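PDB 5GSZ: kinesin-like protein KIF19 from Mus musculus, which walks toward microtubule plus ends as an ATP-driven kinesin-8 motor and depolymerizes microtubules at ciliary tips, thereby regulating the length of motile cilia. Local coordinates for residues A[31-36]-A[45-50]; A[82-87]-A[121-126]; A[126-131]-A[146-151]. One frame throughout, in Å; residues are numbered along the deposited sequence.

Contact 1: A[31-36]-A[45-50]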
ATOM      1  N   THR A  31      14.144  -2.022  23.812  1.00 49.53           N
ATOM      2  CA  THR A  31      14.434  -3.438  23.678  1.00 51.96           C
ATOM      3  C   THR A  31      13.549  -4.045  22.588  1.00 50.28           C
ATOM      4  O   THR A  31      12.735  -3.363  21.953  1.00 54.36           O
ATOM      5  CB  THR A  31      14.275  -4.168  25.026  1.00 56.45           C
ATOM      6  OG1 THR A  31      12.942  -4.015  25.515  1.00 54.25           O
ATOM      7  CG2 THR A  31      15.288  -3.655  26.069  1.00 43.06           C
ATOM      8  N   LEU A  32      13.740  -5.339  22.347  1.00 45.61           N
ATOM      9  CA  LEU A  32      12.951  -6.064  21.365  1.00 50.06           C
ATOM     10  C   LEU A  32      11.719  -6.654  22.029  1.00 54.41           C
ATOM     11  O   LEU A  32      11.830  -7.361  23.032  1.00 60.42           O
ATOM     12  CB  LEU A  32      13.760  -7.185  20.712  1.00 51.03           C
ATOM     13  CG  LEU A  32      14.708  -6.837  19.567  1.00 53.86           C
ATOM     14  CD1 LEU A  32      15.275  -8.122  18.942  1.00 55.72           C
ATOM     15  CD2 LEU A  32      14.001  -5.964  18.536  1.00 45.29           C
ATOM     16  N   ILE A  33      10.549  -6.383  21.454  1.00 52.41           N
ATOM     17  CA  ILE A  33       9.289  -6.859  22.007  1.00 50.40           C
ATOM     18  C   ILE A  33       8.415  -7.447  20.902  1.00 51.45           C
ATOM     19  O   ILE A  33       7.363  -8.035  21.169  1.00 50.67           O
ATOM     20  CB  ILE A  33       8.559  -5.721  22.737  1.00 53.37           C
ATOM     21  CG1 ILE A  33       8.112  -4.646  21.735  1.00 46.98           C
ATOM     22  CG2 ILE A  33       9.448  -5.128  23.834  1.00 51.51           C
ATOM     23  CD1 ILE A  33       7.216  -3.635  22.332  1.00 43.08           C
ATOM     24  N   ALA A  34       8.831  -7.291  19.653  1.00 50.01           N
ATOM     25  CA  ALA A  34       8.137  -7.904  18.532  1.00 54.02           C
ATOM     26  C   ALA A  34       8.972  -9.068  18.034  1.00 53.41           C
ATOM     27  O   ALA A  34      10.185  -8.926  17.841  1.00 57.50           O
ATOM     28  CB  ALA A  34       7.882  -6.898  17.405  1.00 52.61           C
ATOM     29  N   HIS A  35       8.326 -10.214  17.831  1.00 54.18           N
ATOM     30  CA  HIS A  35       9.022 -11.440  17.464  1.00 57.05           C
ATOM     31  C   HIS A  35       8.188 -12.249  16.486  1.00 57.33           C
ATOM     32  O   HIS A  35       7.075 -12.672  16.806  1.00 57.20           O
ATOM     33  CB  HIS A  35       9.364 -12.274  18.705  1.00 61.55           C
ATOM     34  CG  HIS A  35      10.504 -11.710  19.499  1.00 60.87           C
ATOM     35  ND1 HIS A  35      10.326 -10.792  20.510  1.00 56.84           N
ATOM     36  CD2 HIS A  35      11.842 -11.899  19.391  1.00 61.26           C
ATOM     37  CE1 HIS A  35      11.503 -10.458  21.011  1.00 58.88           C
ATOM     38  NE2 HIS A  35      12.437 -11.119  20.352  1.00 61.78           N
ATOM     39  N   LYS A  36       8.727 -12.444  15.291  1.00 60.87           N
ATOM     40  CA  LYS A  36       8.196 -13.443  14.378  1.00 63.46           C
ATOM     41  C   LYS A  36       8.436 -14.809  14.998  1.00 62.69           C
ATOM     42  O   LYS A  36       9.585 -15.227  15.161  1.00 64.34           O
ATOM     43  CB  LYS A  36       8.871 -13.320  13.017  1.00 63.17           C
ATOM     44  CG  LYS A  36       8.599 -14.460  12.094  1.00 62.58           C
ATOM     45  CD  LYS A  36       8.844 -14.044  10.674  1.00 60.40           C
ATOM     46  CE  LYS A  36       8.393 -15.120   9.716  1.00 66.51           C
ATOM     47  NZ  LYS A  36       9.536 -15.987   9.334  1.00 68.77           N
ATOM     48  N   MET A  45       5.372  -8.529  22.951  1.00 59.31           N
ATOM     49  CA  MET A  45       5.611  -8.465  24.383  1.00 56.80           C
ATOM     50  C   MET A  45       5.294  -7.073  24.911  1.00 55.94           C
ATOM     51  O   MET A  45       5.545  -6.055  24.259  1.00 49.51           O
ATOM     52  CB  MET A  45       7.058  -8.844  24.707  1.00 53.50           C
ATOM     53  CG  MET A  45       7.415 -10.269  24.310  1.00 61.23           C
ATOM     54  SD  MET A  45       8.948 -10.922  25.028  1.00 96.76           S
ATOM     55  CE  MET A  45      10.225  -9.987  24.176  1.00 60.24           C
ATOM     56  N   ASP A  46       4.721  -7.042  26.097  1.00 61.99           N
ATOM     57  CA  ASP A  46       4.454  -5.797  26.782  1.00 61.20           C
ATOM     58  C   ASP A  46       5.692  -5.428  27.588  1.00 64.97           C
ATOM     59  O   ASP A  46       6.127  -6.226  28.429  1.00 61.93           O
ATOM     60  CB  ASP A  46       3.234  -5.962  27.682  1.00 62.83           C
ATOM     61  CG  ASP A  46       2.589  -4.645  28.071  1.00 67.28           C
ATOM     62  OD1 ASP A  46       3.280  -3.606  28.104  1.00 63.96           O
ATOM     63  OD2 ASP A  46       1.358  -4.651  28.309  1.00 71.00           O
ATOM     64  N   PRO A  47       6.334  -4.278  27.329  1.00 63.35           N
ATOM     65  CA  PRO A  47       7.337  -3.774  28.278  1.00 64.69           C
ATOM     66  C   PRO A  47       6.637  -3.282  29.535  1.00 76.03           C
ATOM     67  O   PRO A  47       5.412  -3.391  29.635  1.00 74.15           O
ATOM     68  CB  PRO A  47       8.002  -2.630  27.512  1.00 63.60           C
ATOM     69  CG  PRO A  47       6.909  -2.134  26.613  1.00 57.95           C
ATOM     70  CD  PRO A  47       6.139  -3.361  26.195  1.00 56.57           C
ATOM     71  N   MET A  48       7.353  -2.725  30.500  1.00 79.59           N
ATOM     72  CA  MET A  48       6.670  -2.215  31.676  1.00 76.30           C
ATOM     73  C   MET A  48       7.180  -0.813  31.998  1.00 77.69           C
ATOM     74  O   MET A  48       8.141  -0.323  31.399  1.00 74.25           O
ATOM     75  CB  MET A  48       6.824  -3.187  32.857  1.00 79.37           C
ATOM     76  CG  MET A  48       6.300  -4.631  32.570  1.00 80.95           C
ATOM     77  SD  MET A  48       4.529  -4.797  32.157  1.00 77.67           S
ATOM     78  CE  MET A  48       4.247  -6.569  32.103  1.00 64.77           C
ATOM     79  N   GLU A  49       6.479  -0.147  32.920  1.00 87.01           N
ATOM     80  CA  GLU A  49       6.807   1.210  33.349  1.00 83.08           C
ATOM     81  C   GLU A  49       5.918   1.689  34.496  1.00 85.12           C
ATOM     82  O   GLU A  49       5.191   0.901  35.112  1.00 85.21           O
ATOM     83  CB  GLU A  49       6.683   2.186  32.178  1.00 78.69           C
ATOM     84  N   ASP A  50       6.002   2.984  34.799  1.00 87.60           N
ATOM     85  CA  ASP A  50       5.083   3.742  35.645  1.00 91.38           C
ATOM     86  C   ASP A  50       5.142   3.327  37.116  1.00 91.87           C
ATOM     87  O   ASP A  50       5.479   2.174  37.434  1.00 90.74           O
ATOM     88  CB  ASP A  50       3.649   3.616  35.112  1.00 84.92           C
TER

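Contact 2: A[82-87]-A[121-126]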
ATOM      1  N   GLN A  82       7.875 -12.182  -3.555  1.00 53.77           N
ATOM      2  CA  GLN A  82       7.347 -13.488  -3.933  1.00 53.86           C
ATOM      3  C   GLN A  82       6.116 -13.836  -3.103  1.00 51.66           C
ATOM      4  O   GLN A  82       5.138 -14.382  -3.623  1.00 54.90           O
ATOM      5  CB  GLN A  82       8.416 -14.570  -3.762  1.00 53.16           C
ATOM      6  CG  GLN A  82       9.738 -14.407  -4.526  1.00 58.09           C
ATOM      7  CD  GLN A  82       9.667 -14.801  -5.990  1.00 66.13           C
ATOM      8  OE1 GLN A  82       8.738 -15.480  -6.417  1.00 63.18           O
ATOM      9  NE2 GLN A  82      10.682 -14.407  -6.756  1.00 62.04           N
ATOM     10  N   ALA A  83       6.136 -13.506  -1.821  1.00 46.92           N
ATOM     11  CA  ALA A  83       5.054 -13.907  -0.942  1.00 47.68           C
ATOM     12  C   ALA A  83       3.855 -12.979  -0.997  1.00 51.42           C
ATOM     13  O   ALA A  83       2.807 -13.319  -0.436  1.00 58.62           O
ATOM     14  CB  ALA A  83       5.552 -13.983   0.500  1.00 50.15           C
ATOM     15  N   THR A  84       3.965 -11.818  -1.626  1.00 48.65           N
ATOM     16  CA  THR A  84       2.867 -10.864  -1.520  1.00 54.81           C
ATOM     17  C   THR A  84       2.198 -10.560  -2.850  1.00 57.38           C
ATOM     18  O   THR A  84       0.966 -10.694  -2.954  1.00 53.87           O
ATOM     19  CB  THR A  84       3.334  -9.548  -0.862  1.00 46.84           C
ATOM     20  OG1 THR A  84       4.474  -9.039  -1.555  1.00 46.09           O
ATOM     21  CG2 THR A  84       3.684  -9.785   0.577  1.00 45.31           C
ATOM     22  N   THR A  85       2.964 -10.144  -3.872  1.00 48.26           N
ATOM     23  CA  THR A  85       2.360  -9.601  -5.076  1.00 47.42           C
ATOM     24  C   THR A  85       2.687 -10.352  -6.362  1.00 48.79           C
ATOM     25  O   THR A  85       2.030 -10.101  -7.372  1.00 47.33           O
ATOM     26  CB  THR A  85       2.750  -8.123  -5.247  1.00 47.09           C
ATOM     27  OG1 THR A  85       4.160  -8.012  -5.426  1.00 52.82           O
ATOM     28  CG2 THR A  85       2.396  -7.352  -4.026  1.00 48.20           C
ATOM     29  N   LYS A  86       3.672 -11.252  -6.371  1.00 50.61           N
ATOM     30  CA  LYS A  86       4.018 -11.944  -7.610  1.00 49.97           C
ATOM     31  C   LYS A  86       2.791 -12.604  -8.237  1.00 49.71           C
ATOM     32  O   LYS A  86       2.542 -12.474  -9.443  1.00 49.83           O
ATOM     33  CB  LYS A  86       5.109 -12.984  -7.342  1.00 52.09           C
ATOM     34  CG  LYS A  86       5.624 -13.682  -8.586  1.00 53.79           C
ATOM     35  CD  LYS A  86       6.355 -14.944  -8.204  1.00 59.80           C
ATOM     36  CE  LYS A  86       6.777 -15.779  -9.406  1.00 63.51           C
ATOM     37  NZ  LYS A  86       7.854 -15.133 -10.204  1.00 65.27           N
ATOM     38  N   SER A  87       1.998 -13.302  -7.418  1.00 47.16           N
ATOM     39  CA  SER A  87       0.852 -14.059  -7.902  1.00 40.77           C
ATOM     40  C   SER A  87      -0.292 -13.181  -8.376  1.00 46.71           C
ATOM     41  O   SER A  87      -1.247 -13.708  -8.950  1.00 53.72           O
ATOM     42  CB  SER A  87       0.342 -14.988  -6.809  1.00 49.06           C
ATOM     43  OG  SER A  87      -0.332 -14.269  -5.783  1.00 50.02           O
ATOM     44  N   PRO A 121      15.910  -2.958  -4.263  1.00 55.32           N
ATOM     45  CA  PRO A 121      14.629  -2.467  -4.794  1.00 54.68           C
ATOM     46  C   PRO A 121      13.432  -3.170  -4.182  1.00 51.36           C
ATOM     47  O   PRO A 121      13.517  -4.293  -3.681  1.00 52.98           O
ATOM     48  CB  PRO A 121      14.733  -2.780  -6.291  1.00 56.18           C
ATOM     49  CG  PRO A 121      16.197  -2.961  -6.550  1.00 52.78           C
ATOM     50  CD  PRO A 121      16.743  -3.562  -5.309  1.00 54.26           C
ATOM     51  N   GLY A 122      12.282  -2.506  -4.264  1.00 48.73           N
ATOM     52  CA  GLY A 122      11.083  -3.064  -3.665  1.00 47.47           C
ATOM     53  C   GLY A 122      10.038  -3.648  -4.601  1.00 45.40           C
ATOM     54  O   GLY A 122      10.354  -4.220  -5.649  1.00 43.25           O
ATOM     55  N   ILE A 123       8.773  -3.490  -4.208  1.00 42.28           N
ATOM     56  CA  ILE A 123       7.667  -4.183  -4.860  1.00 44.24           C
ATOM     57  C   ILE A 123       7.408  -3.629  -6.261  1.00 46.48           C
ATOM     58  O   ILE A 123       7.120  -4.394  -7.188  1.00 45.71           O
ATOM     59  CB  ILE A 123       6.398  -4.094  -3.991  1.00 42.09           C
ATOM     60  CG1 ILE A 123       6.537  -4.946  -2.737  1.00 43.42           C
ATOM     61  CG2 ILE A 123       5.159  -4.521  -4.796  1.00 42.83           C
ATOM     62  CD1 ILE A 123       6.816  -6.392  -3.032  1.00 46.93           C
ATOM     63  N   TYR A 124       7.451  -2.301  -6.427  1.00 40.09           N
ATOM     64  CA  TYR A 124       7.207  -1.664  -7.719  1.00 41.27           C
ATOM     65  C   TYR A 124       7.975  -2.337  -8.844  1.00 42.81           C
ATOM     66  O   TYR A 124       7.375  -2.974  -9.712  1.00 43.86           O
ATOM     67  CB  TYR A 124       7.590  -0.178  -7.714  1.00 40.36           C
ATOM     68  CG  TYR A 124       6.783   0.733  -6.806  1.00 42.67           C
ATOM     69  CD1 TYR A 124       5.485   0.422  -6.415  1.00 47.48           C
ATOM     70  CD2 TYR A 124       7.333   1.916  -6.341  1.00 38.46           C
ATOM     71  CE1 TYR A 124       4.760   1.292  -5.578  1.00 47.53           C
ATOM     72  CE2 TYR A 124       6.635   2.765  -5.534  1.00 42.24           C
ATOM     73  CZ  TYR A 124       5.353   2.463  -5.144  1.00 42.57           C
ATOM     74  OH  TYR A 124       4.678   3.350  -4.331  1.00 41.02           O
ATOM     75  N   VAL A 125       9.302  -2.217  -8.825  1.00 39.91           N
ATOM     76  CA  VAL A 125      10.092  -2.686  -9.955  1.00 41.92           C
ATOM     77  C   VAL A 125      10.039  -4.209 -10.063  1.00 43.32           C
ATOM     78  O   VAL A 125      10.016  -4.756 -11.168  1.00 52.29           O
ATOM     79  CB  VAL A 125      11.545  -2.153  -9.884  1.00 47.38           C
ATOM     80  CG1 VAL A 125      11.583  -0.640  -9.741  1.00 53.10           C
ATOM     81  CG2 VAL A 125      12.300  -2.768  -8.748  1.00 49.48           C
ATOM     82  N   ARG A 126      10.000  -4.920  -8.941  1.00 42.59           N
ATOM     83  CA  ARG A 126       9.909  -6.378  -9.029  1.00 44.74           C
ATOM     84  C   ARG A 126       8.617  -6.786  -9.710  1.00 47.86           C
ATOM     85  O   ARG A 126       8.598  -7.706 -10.536  1.00 53.44           O
ATOM     86  CB  ARG A 126      10.019  -7.020  -7.638  1.00 47.97           C
ATOM     87  CG  ARG A 126      11.414  -6.930  -7.065  1.00 44.88           C
ATOM     88  CD  ARG A 126      11.517  -7.272  -5.597  1.00 47.50           C
ATOM     89  NE  ARG A 126      12.835  -7.865  -5.371  1.00 53.59           N
ATOM     90  CZ  ARG A 126      13.968  -7.193  -5.167  1.00 55.11           C
ATOM     91  NH1 ARG A 126      13.981  -5.870  -5.118  1.00 58.69           N
ATOM     92  NH2 ARG A 126      15.104  -7.846  -5.013  1.00 53.22           N
TER

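Contact 3: A[126-131]-A[146-151]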
ATOM      1  N   ARG A 126      10.000  -4.920  -8.941  1.00 42.59           N
ATOM      2  CA  ARG A 126       9.909  -6.378  -9.029  1.00 44.74           C
ATOM      3  C   ARG A 126       8.617  -6.786  -9.710  1.00 47.86           C
ATOM      4  O   ARG A 126       8.598  -7.706 -10.536  1.00 53.44           O
ATOM      5  CB  ARG A 126      10.019  -7.020  -7.638  1.00 47.97           C
ATOM      6  CG  ARG A 126      11.414  -6.930  -7.065  1.00 44.88           C
ATOM      7  CD  ARG A 126      11.517  -7.272  -5.597  1.00 47.50           C
ATOM      8  NE  ARG A 126      12.835  -7.865  -5.371  1.00 53.59           N
ATOM      9  CZ  ARG A 126      13.968  -7.193  -5.167  1.00 55.11           C
ATOM     10  NH1 ARG A 126      13.981  -5.870  -5.118  1.00 58.69           N
ATOM     11  NH2 ARG A 126      15.104  -7.846  -5.013  1.00 53.22           N
ATOM     12  N   THR A 127       7.538  -6.074  -9.417  1.00 48.94           N
ATOM     13  CA  THR A 127       6.260  -6.378 -10.038  1.00 49.98           C
ATOM     14  C   THR A 127       6.218  -5.930 -11.493  1.00 48.14           C
ATOM     15  O   THR A 127       5.725  -6.673 -12.349  1.00 50.01           O
ATOM     16  CB  THR A 127       5.132  -5.733  -9.241  1.00 44.99           C
ATOM     17  OG1 THR A 127       5.342  -5.993  -7.849  1.00 45.87           O
ATOM     18  CG2 THR A 127       3.792  -6.307  -9.650  1.00 38.95           C
ATOM     19  N   LEU A 128       6.712  -4.723 -11.792  1.00 48.05           N
ATOM     20  CA  LEU A 128       6.795  -4.310 -13.193  1.00 46.97           C
ATOM     21  C   LEU A 128       7.606  -5.300 -14.006  1.00 53.71           C
ATOM     22  O   LEU A 128       7.338  -5.507 -15.196  1.00 56.17           O
ATOM     23  CB  LEU A 128       7.388  -2.906 -13.323  1.00 43.11           C
ATOM     24  CG  LEU A 128       6.498  -1.680 -13.067  1.00 51.80           C
ATOM     25  CD1 LEU A 128       6.054  -1.448 -11.651  1.00 48.63           C
ATOM     26  CD2 LEU A 128       7.174  -0.431 -13.578  1.00 55.29           C
ATOM     27  N   ASN A 129       8.560  -5.963 -13.368  1.00 56.45           N
ATOM     28  CA  ASN A 129       9.505  -6.803 -14.080  1.00 54.69           C
ATOM     29  C   ASN A 129       8.883  -8.140 -14.464  1.00 52.85           C
ATOM     30  O   ASN A 129       8.937  -8.552 -15.625  1.00 57.52           O
ATOM     31  CB  ASN A 129      10.730  -6.989 -13.201  1.00 56.05           C
ATOM     32  CG  ASN A 129      11.983  -7.088 -13.989  1.00 66.57           C
ATOM     33  OD1 ASN A 129      12.219  -8.065 -14.714  1.00 74.10           O
ATOM     34  ND2 ASN A 129      12.779  -6.036 -13.919  1.00 59.98           N
ATOM     35  N   ASP A 130       8.285  -8.828 -13.503  1.00 50.01           N
ATOM     36  CA  ASP A 130       7.564 -10.041 -13.842  1.00 56.30           C
ATOM     37  C   ASP A 130       6.358  -9.759 -14.722  1.00 55.17           C
ATOM     38  O   ASP A 130       5.804 -10.681 -15.336  1.00 51.13           O
ATOM     39  CB  ASP A 130       7.114 -10.751 -12.574  1.00 53.90           C
ATOM     40  CG  ASP A 130       8.189 -11.591 -11.975  1.00 56.17           C
ATOM     41  OD1 ASP A 130       9.232 -11.770 -12.649  1.00 61.22           O
ATOM     42  OD2 ASP A 130       7.968 -12.093 -10.853  1.00 54.97           O
ATOM     43  N   LEU A 131       5.932  -8.509 -14.781  1.00 50.42           N
ATOM     44  CA  LEU A 131       4.806  -8.175 -15.626  1.00 54.27           C
ATOM     45  C   LEU A 131       5.211  -8.244 -17.093  1.00 55.69           C
ATOM     46  O   LEU A 131       4.512  -8.847 -17.915  1.00 52.52           O
ATOM     47  CB  LEU A 131       4.299  -6.796 -15.231  1.00 51.31           C
ATOM     48  CG  LEU A 131       2.876  -6.483 -15.625  1.00 51.62           C
ATOM     49  CD1 LEU A 131       2.240  -5.655 -14.523  1.00 47.64           C
ATOM     50  CD2 LEU A 131       2.907  -5.718 -16.932  1.00 55.81           C
ATOM     51  N   VAL A 146       0.749  -1.395 -22.204  1.00 49.75           N
ATOM     52  CA  VAL A 146       1.058  -1.154 -20.803  1.00 46.76           C
ATOM     53  C   VAL A 146       1.380   0.315 -20.620  1.00 52.04           C
ATOM     54  O   VAL A 146       2.270   0.840 -21.296  1.00 56.96           O
ATOM     55  CB  VAL A 146       2.247  -1.998 -20.326  1.00 46.71           C
ATOM     56  CG1 VAL A 146       2.424  -1.817 -18.839  1.00 50.67           C
ATOM     57  CG2 VAL A 146       2.055  -3.429 -20.684  1.00 49.66           C
ATOM     58  N   SER A 147       0.678   0.965 -19.694  1.00 52.80           N
ATOM     59  CA  SER A 147       1.044   2.292 -19.222  1.00 54.02           C
ATOM     60  C   SER A 147       1.071   2.306 -17.698  1.00 50.05           C
ATOM     61  O   SER A 147       0.349   1.545 -17.046  1.00 47.16           O
ATOM     62  CB  SER A 147       0.070   3.343 -19.732  1.00 54.93           C
ATOM     63  OG  SER A 147      -1.227   3.067 -19.237  1.00 57.27           O
ATOM     64  N   MET A 148       1.914   3.175 -17.131  1.00 52.23           N
ATOM     65  CA  MET A 148       1.941   3.379 -15.685  1.00 52.38           C
ATOM     66  C   MET A 148       1.978   4.860 -15.358  1.00 50.93           C
ATOM     67  O   MET A 148       2.541   5.665 -16.100  1.00 58.76           O
ATOM     68  CB  MET A 148       3.137   2.717 -15.007  1.00 50.34           C
ATOM     69  CG  MET A 148       4.446   3.218 -15.512  1.00 54.97           C
ATOM     70  SD  MET A 148       5.829   2.548 -14.588  1.00 75.15           S
ATOM     71  CE  MET A 148       6.191   3.883 -13.458  1.00 56.89           C
ATOM     72  N   SER A 149       1.378   5.208 -14.230  1.00 48.89           N
ATOM     73  CA  SER A 149       1.415   6.564 -13.718  1.00 48.12           C
ATOM     74  C   SER A 149       1.823   6.523 -12.262  1.00 47.65           C
ATOM     75  O   SER A 149       1.735   5.485 -11.606  1.00 48.11           O
ATOM     76  CB  SER A 149       0.071   7.256 -13.857  1.00 46.11           C
ATOM     77  OG  SER A 149      -0.269   7.367 -15.212  1.00 55.90           O
ATOM     78  N   TYR A 150       2.242   7.675 -11.750  1.00 49.31           N
ATOM     79  CA  TYR A 150       2.728   7.754 -10.373  1.00 50.52           C
ATOM     80  C   TYR A 150       2.328   9.114  -9.818  1.00 49.57           C
ATOM     81  O   TYR A 150       2.878  10.135 -10.232  1.00 51.49           O
ATOM     82  CB  TYR A 150       4.235   7.545 -10.334  1.00 42.86           C
ATOM     83  CG  TYR A 150       4.826   7.324  -8.978  1.00 39.47           C
ATOM     84  CD1 TYR A 150       4.228   6.474  -8.065  1.00 44.36           C
ATOM     85  CD2 TYR A 150       6.035   7.931  -8.625  1.00 43.43           C
ATOM     86  CE1 TYR A 150       4.807   6.257  -6.791  1.00 46.15           C
ATOM     87  CE2 TYR A 150       6.624   7.711  -7.382  1.00 42.49           C
ATOM     88  CZ  TYR A 150       6.010   6.879  -6.476  1.00 43.46           C
ATOM     89  OH  TYR A 150       6.592   6.681  -5.259  1.00 44.30           O
ATOM     90  N   LEU A 151       1.379   9.129  -8.889  1.00 49.95           N
ATOM     91  CA  LEU A 151       0.769  10.370  -8.435  1.00 50.19           C
ATOM     92  C   LEU A 151       0.834  10.467  -6.911  1.00 48.16           C
ATOM     93  O   LEU A 151       1.063   9.473  -6.213  1.00 45.91           O
ATOM     94  CB  LEU A 151      -0.679  10.461  -8.934  1.00 42.56           C
ATOM     95  CG  LEU A 151      -1.588   9.352  -8.414  1.00 43.51           C
ATOM     96  CD1 LEU A 151      -2.660   9.896  -7.492  1.00 43.79           C
ATOM     97  CD2 LEU A 151      -2.169   8.567  -9.553  1.00 52.32           C
TER

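Contact 1: A[31-36]-A[45-50]
A small three-stranded antiparallel sheet at the surface of the kinesin motor domain begins here, where Ile33, just ahead of strand 34-36, pairs with Met45 at the end of strand 41-45. The pairing rests on one backbone hydrogen bond: Met45 N donates to Ile33 O at 2.7 Å, with an N-H...O angle of 156° and the donor lying in the carbonyl plane. Ile33 has CG1 set between its backbone N and carbonyl carbon (chi1 67°), and the extended branch beyond it carries CD1 to within 3.5 Å of Met45 O and 4.0 Å of Pro47 CD. Closer to the backbone, Ile33 CB lies 4.0 Å from Met45 CB. The Met45 chain bends at its last torsion (chi3 -70°), bringing CE obliquely to the His35 ring, 3.4 Å from CE1, and to Leu32 O as well. An alanine in place of Ile33 would probably keep the backbone bond but take the CD1 methyl away from Pro47 CD, opening a gap between Pro47 and Met45 O. Phe330 of helix 330-340 touches both Ile33 and Pro47, while backbone bonds from Ile33 to Pro325 and from His35 to Val43 tie the segment to its neighbours.

Contact 2: A[82-87]-A[121-126]
Ile123 points its side chain at two consecutive threonines, Thr84 and Thr85: CD1 reaches both, while CG2 adds a second contact to Thr85 alone. With CG2 anti to the backbone N and CG1 beside it (chi1 -70°), the residue spreads its two branches toward the 82-87 segment. The CG2 methyl approaches Thr85, 3.7 Å from OG1 and 4.0 Å from the threonine CG2. The longer branch ends in CD1, which lies 3.8 Å from Thr84 OG1 and 3.9 Å from Thr85 OG1, so both hydroxyl oxygens border one methyl group. The isoleucine meets both threonines at a slant, and the contacts are van der Waals in kind. The hydroxyls find polar partners elsewhere: Thr84 OG1 bonds to Val80 O of helix 77-84, and Thr85 OG1 makes a weak hydrogen bond with Thr127 OG1. All three touching residues are buried, although their closest CA atoms, those of Thr85 and Ile123, remain 7.6 Å apart; side chains therefore bridge the separation. Tyr81 and Met248 also touch Ile123. With Gly122 as the N-cap of helix 123-136, the arrangement packs the first turn of that helix against Thr84 and Thr85, within the layered alpha-beta core of the kinesin P-loop NTPase fold.

Contact 3: A[126-131]-A[146-151]
Helix 123-136 passes over strand 142-154 with CA atoms 9.4 Å apart at Leu128 and Met148 and 9.5 Å apart at Leu131 and Val146, near-equal gaps that leave side chains to fill the space between. This is helix-on-sheet packing within the alpha-beta core of the kinesin motor domain, the strand belonging to its central mixed sheet. Leu128 and Leu131, three residues apart and so on the same helix face, both direct their side chains at the strand; Val146 and Met148, two residues apart, answer from one face of the sheet. The first pair is Leu128 and Met148. Met148 has CG between its backbone N and carbonyl carbon (chi1 60°) and bends at its last torsion, and its side chain crosses that of Leu128 at about a right angle. The contact is apolar, involving the sulfur and a leucine methyl. Ile195 and Leu199 of helix 192-203 touch Leu128 and Met148 respectively, while Leu224 of the adjacent strand 220-232 also meets Met148. In the second pair Leu131 CD2 stands 4.4 Å from Val146 CG1. At the first, the single close approach is that of Leu128 CD2 to Met148 SD, 3.4 Å.

In the fold
Contacts 2 and 3 form one continuous region, with centres about 11 Å apart and helix 123-136 common to both. Both contain Arg126, and the two are joined by a salt bridge from Lys86 NZ to Asp130 OD2 at 3.1 Å and by packing of Tyr124 OH on Tyr150 CE1 at 3.8 Å. Contact 1 is separate: its nearest atoms are about 10 Å from those of contact 2, and it lies on the opposite side of the chain's centre from contact 3, about 39 Å between centres. Bound ADP is about 12 Å from the side chain of Leu32 and about 11 Å from that of Ile123, so contacts 1 and 2 come near the nucleotide without lining its pocket.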